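Lytic Polysaccharide Monooxygenase (Phytophthora infestans, PDB 6Z5Y) probably uses a copper centre to cleave pectin oxidatively as a secreted monooxygenase that helps the pathogen infect plants, this chain being its copper-binding domain. Local coordinates at residues G86-V95 with G122-V133. Sequence-based numbering, arbitrary orientation.
Sequences GTATFSRGIV and GTQQTIAVFKPV
Ala88 and Phe130 form an antiparallel hydrogen-bonded pair, Ala88 N donating to Phe130 O at 3.0 Å and Phe130 N to Ala88 O at 2.8 Å. The ladder runs on through Phe90 N to Ala128 O, joining the edge strand 129-130 to strand 88-90, which is central in a three-stranded sheet completed by strand 4-6. Beyond the strands the bonding changes character: Ala128 N reaches Arg92 O, and Gly93 N reaches Gln124 O, from well above the carbonyl planes. Gly93 CA also lies 3.2 Å from Thr123 O in a CA-H...O contact, so the two loops run closely together here.

On the buried side, the rings of Phe90 and Phe130 make an offset edge-to-face pair, planes at 89°, the edge of Phe130 turned to the face of Phe90. Phe130 CG stands anti to its carbonyl carbon (chi1 -59°), carrying CE2 to 3.6 Å from Phe90 CD1. Ile94 CD1 adds to this cluster, touching both Ala128 CB and Phe130 CZ, while Cys100 and Ile102 of the five-stranded sheet also pack against Phe130. On the other side, the CG2 methyls of Thr89 and Ile127 press together at 3.4 Å, tighter than usual.

Polar side chains meet at the copper end. Those of Arg92 and Gln124 run alongside each other in the same direction, the guanidinium and amide planes 47° apart, and share a water that accepts from Arg92 NH1 at 2.8 Å and weakly from Gln124 NE2. Val95 CG1 packs on Gln124 CB close to copper ligand His96, and Arg92 approaches His1, also a copper ligand.

An apolar core between the sheets thus gives way to a polar, water-bridged end near the copper ligands, with backbone bonds tying together the loops there.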
loop_
_atom_site.group_PDB
_atom_site.type_symbol
_atom_site.label_atom_id
_atom_site.label_comp_id
_atom_site.label_asym_id
_atom_site.label_seq_id
_atom_site.Cartn_x
_atom_site.Cartn_y
_atom_site.Cartn_z
ATOM N N GLY A 86 2.535 -17.449 -4.092
ATOM C CA GLY A 86 3.253 -16.616 -3.122
ATOM C C GLY A 86 3.481 -15.192 -3.567
ATOM O O GLY A 86 4.467 -14.573 -3.165
ATOM N N THR A 87 2.565 -14.664 -4.361
ATOM C CA THR A 87 2.645 -13.302 -4.856
ATOM C C THR A 87 1.323 -12.576 -4.618
ATOM O O THR A 87 0.275 -13.192 -4.396
ATOM C CB THR A 87 2.939 -13.235 -6.351
ATOM O OG1 THR A 87 1.822 -13.672 -7.134
ATOM C CG2 THR A 87 4.205 -13.970 -6.730
ATOM N N ALA A 88 1.390 -11.257 -4.751
ATOM C CA ALA A 88 0.234 -10.401 -5.061
ATOM C C ALA A 88 0.635 -9.584 -6.275
ATOM O O ALA A 88 1.798 -9.213 -6.391
ATOM C CB ALA A 88 -0.166 -9.528 -3.880
ATOM N N THR A 89 -0.292 -9.282 -7.140
ATOM C CA THR A 89 0.032 -8.570 -8.376
ATOM C C THR A 89 -0.657 -7.217 -8.389
ATOM O O THR A 89 -1.865 -7.138 -8.166
ATOM C CB THR A 89 -0.383 -9.386 -9.590
ATOM O OG1 THR A 89 0.180 -10.686 -9.476
ATOM C CG2 THR A 89 0.088 -8.772 -10.877
ATOM N N PHE A 90 0.111 -6.179 -8.681
ATOM C CA PHE A 90 -0.447 -4.834 -8.800
ATOM C C PHE A 90 -1.157 -4.683 -10.139
ATOM O O PHE A 90 -0.943 -5.444 -11.101
ATOM C CB PHE A 90 0.666 -3.799 -8.651
ATOM C CG PHE A 90 0.270 -2.501 -7.981
ATOM C CD1 PHE A 90 -0.475 -2.484 -6.817
ATOM C CD2 PHE A 90 0.709 -1.304 -8.507
ATOM C CE1 PHE A 90 -0.758 -1.294 -6.165
ATOM C CE2 PHE A 90 0.456 -0.128 -7.826
ATOM C CZ PHE A 90 -0.291 -0.112 -6.677
ATOM N N SER A 91 -1.946 -3.629 -10.247
ATOM C CA SER A 91 -2.768 -3.402 -11.452
ATOM C C SER A 91 -1.926 -2.830 -12.590
ATOM O O SER A 91 -2.399 -2.867 -13.729
ATOM C CB SER A 91 -3.933 -2.475 -11.142
ATOM O OG SER A 91 -3.465 -1.173 -10.808
ATOM N N ARG A 92 -0.741 -2.331 -12.285
ATOM C CA ARG A 92 0.136 -1.649 -13.234
ATOM C C ARG A 92 1.511 -1.664 -12.604
ATOM O O ARG A 92 1.720 -2.286 -11.534
ATOM C CB ARG A 92 -0.389 -0.232 -13.523
ATOM C CG ARG A 92 -0.504 0.628 -12.270
ATOM C CD ARG A 92 -0.605 2.116 -12.565
ATOM N NE ARG A 92 -1.780 2.408 -13.390
ATOM C CZ ARG A 92 -1.876 3.423 -14.242
ATOM N NH1 ARG A 92 -0.900 4.289 -14.361
ATOM N NH2 ARG A 92 -2.957 3.505 -14.976
ATOM N N GLY A 93 2.453 -0.984 -13.228
ATOM C CA GLY A 93 3.748 -0.753 -12.605
ATOM C C GLY A 93 3.672 0.311 -11.547
ATOM O O GLY A 93 2.692 1.087 -11.501
ATOM N N ILE A 94 4.711 0.391 -10.748
ATOM C CA ILE A 94 4.775 1.379 -9.661
ATOM C C ILE A 94 5.665 2.555 -10.085
ATOM O O ILE A 94 6.842 2.328 -10.402
ATOM C CB ILE A 94 5.265 0.720 -8.364
ATOM C CG1 ILE A 94 4.291 -0.347 -7.874
ATOM C CG2 ILE A 94 5.543 1.788 -7.326
ATOM C CD1 ILE A 94 4.831 -1.183 -6.742
ATOM N N VAL A 95 5.101 3.765 -10.111
ATOM C CA VAL A 95 5.816 4.937 -10.663
ATOM C C VAL A 95 6.011 6.011 -9.632
ATOM O O VAL A 95 6.426 7.092 -10.031
ATOM C CB VAL A 95 5.126 5.534 -11.913
ATOM C CG1 VAL A 95 4.875 4.512 -12.989
ATOM C CG2 VAL A 95 3.855 6.309 -11.543
ATOM N N GLY A 122 9.870 0.815 -12.429
ATOM C CA GLY A 122 9.690 2.277 -12.395
ATOM C C GLY A 122 8.797 2.793 -13.512
ATOM O O GLY A 122 8.457 4.016 -13.468
ATOM N N THR A 123 8.336 1.887 -14.391
ATOM C CA THR A 123 7.423 2.173 -15.512
ATOM C C THR A 123 6.040 1.685 -15.138
ATOM O O THR A 123 5.937 0.622 -14.464
ATOM C CB THR A 123 7.847 1.529 -16.851
ATOM O OG1 THR A 123 7.599 0.124 -16.973
ATOM C CG2 THR A 123 9.314 1.785 -17.165
ATOM N N GLN A 124 5.007 2.385 -15.598
ATOM C CA GLN A 124 3.634 1.906 -15.364
ATOM C C GLN A 124 3.356 0.706 -16.254
ATOM O O GLN A 124 2.440 -0.051 -15.941
ATOM C CB GLN A 124 2.601 2.998 -15.603
ATOM C CG GLN A 124 2.573 3.516 -17.022
ATOM C CD GLN A 124 1.973 4.879 -16.981
ATOM O OE1 GLN A 124 2.576 5.794 -16.472
ATOM N NE2 GLN A 124 0.746 4.951 -17.442
ATOM N N GLN A 125 4.080 0.536 -17.353
ATOM C CA GLN A 125 3.820 -0.504 -18.372
ATOM C C GLN A 125 4.122 -1.894 -17.814
ATOM O O GLN A 125 3.429 -2.845 -18.174
ATOM C CB GLN A 125 4.684 -0.246 -19.596
ATOM C CG GLN A 125 4.275 0.972 -20.430
ATOM C CD GLN A 125 4.809 2.286 -19.938
ATOM O OE1 GLN A 125 5.314 2.457 -18.838
ATOM N NE2 GLN A 125 4.729 3.286 -20.797
ATOM N N THR A 126 5.153 -2.014 -17.004
ATOM C CA THR A 126 5.565 -3.345 -16.477
ATOM C C THR A 126 4.802 -3.634 -15.192
ATOM O O THR A 126 4.935 -2.879 -14.243
ATOM C CB THR A 126 7.058 -3.365 -16.208
ATOM O OG1 THR A 126 7.705 -3.147 -17.456
ATOM C CG2 THR A 126 7.519 -4.685 -15.645
ATOM N N ILE A 127 4.048 -4.709 -15.148
ATOM C CA ILE A 127 3.243 -5.007 -13.961
ATOM C C ILE A 127 4.145 -5.262 -12.754
ATOM O O ILE A 127 5.072 -6.047 -12.844
ATOM C CB ILE A 127 2.340 -6.207 -14.236
ATOM C CG1 ILE A 127 1.471 -5.986 -15.466
ATOM C CG2 ILE A 127 1.520 -6.563 -13.011
ATOM C CD1 ILE A 127 0.643 -4.749 -15.444
ATOM N N ALA A 128 3.859 -4.595 -11.648
ATOM C CA ALA A 128 4.579 -4.839 -10.394
ATOM C C ALA A 128 4.027 -6.082 -9.705
ATOM O O ALA A 128 2.827 -6.258 -9.631
ATOM C CB ALA A 128 4.495 -3.642 -9.474
ATOM N N VAL A 129 4.924 -6.882 -9.190
ATOM C CA VAL A 129 4.585 -8.134 -8.499
ATOM C C VAL A 129 5.219 -8.067 -7.130
ATOM O O VAL A 129 6.425 -7.879 -6.991
ATOM C CB VAL A 129 5.046 -9.370 -9.278
ATOM C CG1 VAL A 129 4.702 -10.612 -8.459
ATOM C CG2 VAL A 129 4.442 -9.420 -10.643
ATOM N N PHE A 130 4.378 -8.238 -6.123
ATOM C CA PHE A 130 4.822 -8.274 -4.712
ATOM C C PHE A 130 5.116 -9.717 -4.339
ATOM O O PHE A 130 4.265 -10.583 -4.529
ATOM C CB PHE A 130 3.718 -7.743 -3.811
ATOM C CG PHE A 130 3.300 -6.326 -4.124
ATOM C CD1 PHE A 130 4.045 -5.242 -3.739
ATOM C CD2 PHE A 130 2.137 -6.092 -4.846
ATOM C CE1 PHE A 130 3.653 -3.949 -4.077
ATOM C CE2 PHE A 130 1.738 -4.809 -5.181
ATOM C CZ PHE A 130 2.505 -3.748 -4.804
ATOM N N LYS A 131 6.299 -9.944 -3.779
ATOM C CA LYS A 131 6.699 -11.268 -3.319
ATOM C C LYS A 131 7.825 -11.110 -2.318
ATOM O O LYS A 131 8.552 -10.122 -2.321
ATOM C CB LYS A 131 7.230 -11.972 -4.537
ATOM C CG LYS A 131 8.658 -11.596 -4.962
ATOM C CD LYS A 131 8.932 -10.190 -5.521
ATOM C CE LYS A 131 10.328 -10.105 -6.128
ATOM N NZ LYS A 131 10.780 -8.712 -6.402
ATOM N N PRO A 132 7.967 -12.090 -1.418
ATOM C CA PRO A 132 7.070 -13.228 -1.200
ATOM C C PRO A 132 5.862 -12.844 -0.346
ATOM O O PRO A 132 5.971 -11.981 0.523
ATOM C CB PRO A 132 7.935 -14.231 -0.423
ATOM C CG PRO A 132 8.866 -13.295 0.402
ATOM C CD PRO A 132 9.115 -12.112 -0.496
ATOM N N VAL A 133 4.733 -13.481 -0.618
ATOM C CA VAL A 133 3.510 -13.315 0.198
ATOM C C VAL A 133 3.045 -14.706 0.608
ATOM O O VAL A 133 2.613 -15.485 -0.240
ATOM C CB VAL A 133 2.409 -12.552 -0.555
ATOM C CG1 VAL A 133 1.170 -12.379 0.341
ATOM C CG2 VAL A 133 2.907 -11.206 -1.087
HETATM O O HOH W 1 -1.626 6.332 -16.151
#